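Local coordinates for adapter protein MecA 2 (PDB 3JTN) that targets unfolded and aggregated proteins and ComK to the ClpC protease and takes part in Spx degradation, its C-terminal domain interacting with ClpC, at residues Gly28-Tyr33 with Tyr37-Glu42; Glu11-Leu16 with Glu84-His89. One frame throughout, in Å; residues are numbered along the deposited sequence.

Contact 1 of 2, residues Gly28-Tyr33 with Tyr37-Glu42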
loop_
_atom_site.group_PDB
_atom_site.type_symbol
_atom_site.label_atom_id
_atom_site.label_comp_id
_atom_site.label_asym_id
_atom_site.label_seq_id
_atom_site.Cartn_x
_atom_site.Cartn_y
_atom_site.Cartn_z
ATOM N N GLY A 28 4.028 0.370 -5.034
ATOM C CA GLY A 28 2.980 -0.213 -4.228
ATOM C C GLY A 28 2.112 -1.197 -4.985
ATOM O O GLY A 28 1.805 -1.028 -6.162
ATOM N N THR A 29 1.699 -2.240 -4.292
ATOM C CA THR A 29 0.764 -3.180 -4.862
ATOM C C THR A 29 -0.460 -3.256 -3.985
ATOM O O THR A 29 -0.376 -3.617 -2.811
ATOM C CB THR A 29 1.382 -4.558 -4.995
ATOM O OG1 THR A 29 2.304 -4.540 -6.090
ATOM C CG2 THR A 29 0.299 -5.588 -5.264
ATOM N N VAL A 30 -1.599 -2.899 -4.554
ATOM C CA VAL A 30 -2.852 -2.942 -3.819
ATOM C C VAL A 30 -3.570 -4.252 -4.067
ATOM O O VAL A 30 -3.796 -4.628 -5.215
ATOM C CB VAL A 30 -3.788 -1.790 -4.228
ATOM C CG1 VAL A 30 -5.153 -1.949 -3.561
ATOM C CG2 VAL A 30 -3.155 -0.447 -3.882
ATOM N N TYR A 31 -3.927 -4.936 -2.983
ATOM C CA TYR A 31 -4.746 -6.135 -3.059
ATOM C C TYR A 31 -6.099 -5.888 -2.418
ATOM O O TYR A 31 -6.215 -5.073 -1.516
ATOM C CB TYR A 31 -4.080 -7.290 -2.315
ATOM C CG TYR A 31 -2.770 -7.736 -2.902
ATOM C CD1 TYR A 31 -2.730 -8.609 -3.982
ATOM C CD2 TYR A 31 -1.568 -7.296 -2.368
ATOM C CE1 TYR A 31 -1.519 -9.030 -4.523
ATOM C CE2 TYR A 31 -0.354 -7.711 -2.896
ATOM C CZ TYR A 31 -0.335 -8.576 -3.975
ATOM O OH TYR A 31 0.876 -8.986 -4.500
ATOM N N HIS A 32 -7.121 -6.604 -2.884
ATOM C CA HIS A 32 -8.395 -6.640 -2.180
ATOM C C HIS A 32 -8.613 -8.056 -1.700
ATOM O O HIS A 32 -8.614 -8.995 -2.487
ATOM C CB HIS A 32 -9.563 -6.199 -3.067
ATOM C CG HIS A 32 -10.882 -6.209 -2.359
ATOM N ND1 HIS A 32 -11.258 -5.222 -1.473
ATOM C CD2 HIS A 32 -11.907 -7.091 -2.395
ATOM C CE1 HIS A 32 -12.462 -5.492 -1.000
ATOM N NE2 HIS A 32 -12.878 -6.621 -1.544
ATOM N N TYR A 33 -8.792 -8.212 -0.402
ATOM C CA TYR A 33 -8.943 -9.531 0.171
ATOM C C TYR A 33 -9.855 -9.448 1.384
ATOM O O TYR A 33 -9.690 -8.572 2.231
ATOM C CB TYR A 33 -7.567 -10.102 0.544
ATOM C CG TYR A 33 -7.632 -11.403 1.303
ATOM C CD1 TYR A 33 -7.885 -12.605 0.647
ATOM C CD2 TYR A 33 -7.451 -11.434 2.679
ATOM C CE1 TYR A 33 -7.950 -13.793 1.339
ATOM C CE2 TYR A 33 -7.515 -12.623 3.384
ATOM C CZ TYR A 33 -7.765 -13.797 2.708
ATOM O OH TYR A 33 -7.827 -14.980 3.408
ATOM N N TYR A 37 -8.843 -3.632 1.580
ATOM C CA TYR A 37 -7.736 -3.312 0.698
ATOM C C TYR A 37 -6.416 -3.421 1.438
ATOM O O TYR A 37 -6.297 -3.032 2.597
ATOM C CB TYR A 37 -7.901 -1.894 0.153
ATOM C CG TYR A 37 -8.999 -1.811 -0.849
ATOM C CD1 TYR A 37 -8.780 -2.200 -2.165
ATOM C CD2 TYR A 37 -10.268 -1.404 -0.477
ATOM C CE1 TYR A 37 -9.771 -2.154 -3.086
ATOM C CE2 TYR A 37 -11.287 -1.356 -1.396
ATOM C CZ TYR A 37 -11.027 -1.732 -2.699
ATOM O OH TYR A 37 -12.015 -1.686 -3.626
ATOM N N PHE A 38 -5.410 -3.934 0.754
ATOM C CA PHE A 38 -4.092 -4.039 1.338
ATOM C C PHE A 38 -3.103 -3.407 0.397
ATOM O O PHE A 38 -3.236 -3.502 -0.822
ATOM C CB PHE A 38 -3.720 -5.511 1.575
ATOM C CG PHE A 38 -4.653 -6.219 2.509
ATOM C CD1 PHE A 38 -4.296 -6.445 3.828
ATOM C CD2 PHE A 38 -5.888 -6.652 2.072
ATOM C CE1 PHE A 38 -5.151 -7.098 4.690
ATOM C CE2 PHE A 38 -6.749 -7.307 2.928
ATOM C CZ PHE A 38 -6.387 -7.527 4.241
ATOM N N LEU A 39 -2.106 -2.761 0.968
ATOM C CA LEU A 39 -1.021 -2.244 0.174
ATOM C C LEU A 39 0.237 -2.968 0.570
ATOM O O LEU A 39 0.511 -3.180 1.754
ATOM C CB LEU A 39 -0.850 -0.747 0.385
ATOM C CG LEU A 39 0.270 -0.071 -0.401
ATOM C CD1 LEU A 39 -0.114 0.160 -1.841
ATOM C CD2 LEU A 39 0.590 1.246 0.257
ATOM N N SER A 40 0.996 -3.359 -0.435
ATOM C CA SER A 40 2.274 -3.995 -0.213
ATOM C C SER A 40 3.264 -3.080 -0.866
ATOM O O SER A 40 3.027 -2.614 -1.981
ATOM C CB SER A 40 2.316 -5.359 -0.897
ATOM O OG SER A 40 3.657 -5.791 -1.051
ATOM N N LEU A 41 4.354 -2.796 -0.167
ATOM C CA LEU A 41 5.433 -2.001 -0.727
ATOM C C LEU A 41 6.683 -2.857 -0.701
ATOM O O LEU A 41 6.901 -3.619 0.241
ATOM C CB LEU A 41 5.661 -0.720 0.087
ATOM C CG LEU A 41 4.585 0.364 0.074
ATOM C CD1 LEU A 41 4.986 1.478 1.015
ATOM C CD2 LEU A 41 4.344 0.914 -1.326
ATOM N N GLU A 42 7.498 -2.732 -1.739
ATOM C CA GLU A 42 8.716 -3.514 -1.853
ATOM C C GLU A 42 9.909 -2.572 -1.858
ATOM O O GLU A 42 10.929 -2.838 -1.218
ATOM C CB GLU A 42 8.703 -4.343 -3.137
ATOM C CG GLU A 42 8.901 -3.516 -4.400
ATOM C CD GLU A 42 9.671 -4.255 -5.481
ATOM O OE1 GLU A 42 9.303 -4.113 -6.670
ATOM O OE2 GLU A 42 10.643 -4.969 -5.142
#
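Strands 29-33 and 37-41 run antiparallel, at 150° between their directions, as two arms of a tight β-hairpin in the C-terminal domain of the adaptor. The hydrogen-bonded pairs are T29 with S40 and Y31 with F38, each closed by two backbone bonds. V30 with L39 lies between them, and H32 with Y37 follows beyond Y31-F38; both are non-hydrogen-bonded pairs, where CA-H...O contacts such as V30 CA to F38 O (3.1 Å) fill in.

On the face carrying V30, L39, H32 and Y37, the H32 imidazole turns its edge to the Y37 ring in an edge-to-face pair, the planes 56° apart. H32 ND1 sits 3.6 Å above the Y37 ring plane, over its centre. V30 splits its branches: CG1 reaches Y37 CD1 at 3.9 Å, while CG2 meets L39 CD1 at 3.7 Å. Helix 10-22 packs here, I13 on V30 and Y37, L16 and L20 on L39. On the other face, Y31 CE2 lies 4.1 Å from S40 CB, which comes to the ring's edge, and helix 67-73 packs over both residues through I67.

F38 leans back toward the turn. With CG beside its own backbone N (chi1 -61°), the ring brings CE2 to Y33 CB at 3.8 Å, and Y33 O lies in the ring plane at its edge. At the opposite end G28, which has no side chain, lets the methyl L41 CD2 approach G28 CA to 3.4 Å.

Contact 2 of 2, residues Glu11-Leu16 with Glu84-His89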
loop_
_atom_site.group_PDB
_atom_site.type_symbol
_atom_site.label_atom_id
_atom_site.label_comp_id
_atom_site.label_asym_id
_atom_site.label_seq_id
_atom_site.Cartn_x
_atom_site.Cartn_y
_atom_site.Cartn_z
ATOM N N GLU A 11 -10.123 4.718 0.226
ATOM C CA GLU A 11 -9.801 6.135 0.316
ATOM C C GLU A 11 -8.556 6.394 1.167
ATOM O O GLU A 11 -7.804 7.329 0.900
ATOM C CB GLU A 11 -10.994 6.944 0.838
ATOM C CG GLU A 11 -12.006 7.286 -0.239
ATOM C CD GLU A 11 -13.175 8.091 0.296
ATOM O OE1 GLU A 11 -13.430 8.037 1.519
ATOM O OE2 GLU A 11 -13.839 8.777 -0.507
ATOM N N ASP A 12 -8.338 5.577 2.193
ATOM C CA ASP A 12 -7.145 5.741 3.016
ATOM C C ASP A 12 -5.916 5.437 2.171
ATOM O O ASP A 12 -4.832 5.962 2.420
ATOM C CB ASP A 12 -7.203 4.840 4.253
ATOM C CG ASP A 12 -8.259 5.292 5.263
ATOM O OD1 ASP A 12 -8.268 6.495 5.619
ATOM O OD2 ASP A 12 -9.074 4.449 5.707
ATOM N N ILE A 13 -6.093 4.600 1.152
ATOM C CA ILE A 13 -5.001 4.306 0.229
ATOM C C ILE A 13 -4.844 5.452 -0.742
ATOM O O ILE A 13 -3.736 5.779 -1.132
ATOM C CB ILE A 13 -5.203 2.974 -0.532
ATOM C CG1 ILE A 13 -5.289 1.798 0.452
ATOM C CG2 ILE A 13 -4.042 2.718 -1.503
ATOM C CD1 ILE A 13 -5.294 0.421 -0.240
ATOM N N ILE A 14 -5.945 6.098 -1.120
ATOM C CA ILE A 14 -5.829 7.228 -2.038
ATOM C C ILE A 14 -5.094 8.356 -1.343
ATOM O O ILE A 14 -4.169 8.955 -1.891
ATOM C CB ILE A 14 -7.191 7.698 -2.557
ATOM C CG1 ILE A 14 -7.686 6.749 -3.648
ATOM C CG2 ILE A 14 -7.086 9.108 -3.121
ATOM C CD1 ILE A 14 -9.160 6.848 -3.916
ATOM N N GLN A 15 -5.499 8.618 -0.112
ATOM C CA GLN A 15 -4.894 9.644 0.709
ATOM C C GLN A 15 -3.425 9.320 0.999
ATOM O O GLN A 15 -2.528 10.131 0.786
ATOM C CB GLN A 15 -5.689 9.728 2.005
ATOM C CG GLN A 15 -7.023 10.453 1.840
ATOM C CD GLN A 15 -7.929 10.320 3.054
ATOM O OE1 GLN A 15 -7.864 9.337 3.794
ATOM N NE2 GLN A 15 -8.797 11.309 3.252
ATOM N N LEU A 16 -3.182 8.118 1.497
ATOM C CA LEU A 16 -1.824 7.627 1.650
ATOM C C LEU A 16 -0.982 7.915 0.418
ATOM O O LEU A 16 0.161 8.353 0.519
ATOM C CB LEU A 16 -1.862 6.123 1.896
ATOM C CG LEU A 16 -0.546 5.379 1.726
ATOM C CD1 LEU A 16 0.440 5.809 2.787
ATOM C CD2 LEU A 16 -0.814 3.898 1.825
ATOM N N GLU A 84 1.222 5.584 -8.230
ATOM C CA GLU A 84 1.273 6.421 -9.404
ATOM C C GLU A 84 -0.041 6.334 -10.166
ATOM O O GLU A 84 -0.472 7.309 -10.764
ATOM C CB GLU A 84 2.446 6.055 -10.304
ATOM C CG GLU A 84 2.111 5.125 -11.426
ATOM C CD GLU A 84 2.758 5.564 -12.716
ATOM O OE1 GLU A 84 2.178 6.437 -13.399
ATOM O OE2 GLU A 84 3.844 5.043 -13.045
ATOM N N THR A 85 -0.670 5.164 -10.132
ATOM C CA THR A 85 -1.995 4.986 -10.708
ATOM C C THR A 85 -3.006 5.874 -10.003
ATOM O O THR A 85 -3.809 6.537 -10.635
ATOM C CB THR A 85 -2.461 3.543 -10.569
ATOM O OG1 THR A 85 -1.687 2.714 -11.439
ATOM C CG2 THR A 85 -3.945 3.430 -10.926
ATOM N N ILE A 86 -2.958 5.874 -8.679
ATOM C CA ILE A 86 -3.845 6.701 -7.882
ATOM C C ILE A 86 -3.548 8.178 -8.081
ATOM O O ILE A 86 -4.444 8.956 -8.396
ATOM C CB ILE A 86 -3.717 6.359 -6.404
ATOM C CG1 ILE A 86 -4.347 4.994 -6.134
ATOM C CG2 ILE A 86 -4.380 7.426 -5.560
ATOM C CD1 ILE A 86 -4.340 4.595 -4.676
ATOM N N GLN A 87 -2.291 8.567 -7.898
ATOM C CA GLN A 87 -1.925 9.973 -7.990
ATOM C C GLN A 87 -2.201 10.503 -9.372
ATOM O O GLN A 87 -2.404 11.700 -9.551
ATOM C CB GLN A 87 -0.460 10.196 -7.634
ATOM C CG GLN A 87 -0.176 9.991 -6.183
ATOM C CD GLN A 87 -1.026 10.876 -5.316
ATOM O OE1 GLN A 87 -1.938 10.403 -4.641
ATOM N NE2 GLN A 87 -0.743 12.173 -5.335
ATOM N N THR A 88 -2.213 9.607 -10.352
ATOM C CA THR A 88 -2.406 10.020 -11.730
ATOM C C THR A 88 -3.890 10.243 -12.025
ATOM O O THR A 88 -4.272 10.501 -13.166
ATOM C CB THR A 88 -1.793 9.007 -12.711
ATOM O OG1 THR A 88 -1.375 9.681 -13.903
ATOM C CG2 THR A 88 -2.786 7.909 -13.056
ATOM N N HIS A 89 -4.715 10.153 -10.984
ATOM C CA HIS A 89 -6.158 10.373 -11.110
ATOM C C HIS A 89 -6.648 11.361 -10.058
ATOM O O HIS A 89 -7.500 12.199 -10.330
ATOM C CB HIS A 89 -6.930 9.053 -10.954
ATOM C CG HIS A 89 -6.780 8.118 -12.113
ATOM N ND1 HIS A 89 -7.542 8.221 -13.256
ATOM C CD2 HIS A 89 -5.963 7.055 -12.301
ATOM C CE1 HIS A 89 -7.195 7.268 -14.102
ATOM N NE2 HIS A 89 -6.240 6.545 -13.546
#
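I13 and I14, neighbours on helix 10-22, receive I86 from the short C-terminal helix 82-87, a small example of two helices joined through one inserted side chain. I13 comes first, presenting its CG2 branch to the contact. This methyl stands anti to the backbone N and touches I86 CD1 at 3.7 Å, the two side chains crossing at about a right angle. The other branch of I13, ending in CD1, leads away from helix 82-87 toward the hairpin.

At I14 the contact moves to the β-branch of I86. I86 CG2 rests 3.8 Å from I14 CA and 3.9 Å from I14 CG1, and the two side chains meet at a slant. Here the helix backbone is itself part of the surface, since I86 also sets CD1 3.8 Å from I13 O. The extended chain of I86 (chi2 -177°) carries CD1 on to I13 CG2, though I86 CD1 still passes 4.1 Å from I14 CG1. Around these three isoleucines, F10 and S17 of helix 10-22 also touch I86, and F90 touches I14.

Q87 adds a polar margin. Its chain bends at chi2 (-57°), and Q87 NE2 makes a weak hydrogen bond to E18 OE2, one turn beyond I14 on helix 10-22. The paired segments bury a modest 155 Å² in all, mostly isoleucine, so the junction is consistent with van der Waals contact and partial burial of three isoleucines, with directional bonding confined to its border.

In the fold
The two contacts illustrate how a helix can mediate between a sheet and a second helix. The centres of contact 1 and contact 2 lie about 12 Å apart. Helix 10-22 spans the interval: L16 CD2 meets L39 CD2 at 3.4 Å, and I13 CD1 meets Y37 CB at 3.5 Å. I13 is shared between the two contacts, because its CG2 also comes within 4.1 Å of V30 CG2 while belonging to contact 2. In sequence, contact 1 is nested within the loop that contact 2 closes, so the local hairpin sits inside a long-range closure that brings the C-terminal helix back to the first helix of this ClpC-interacting domain.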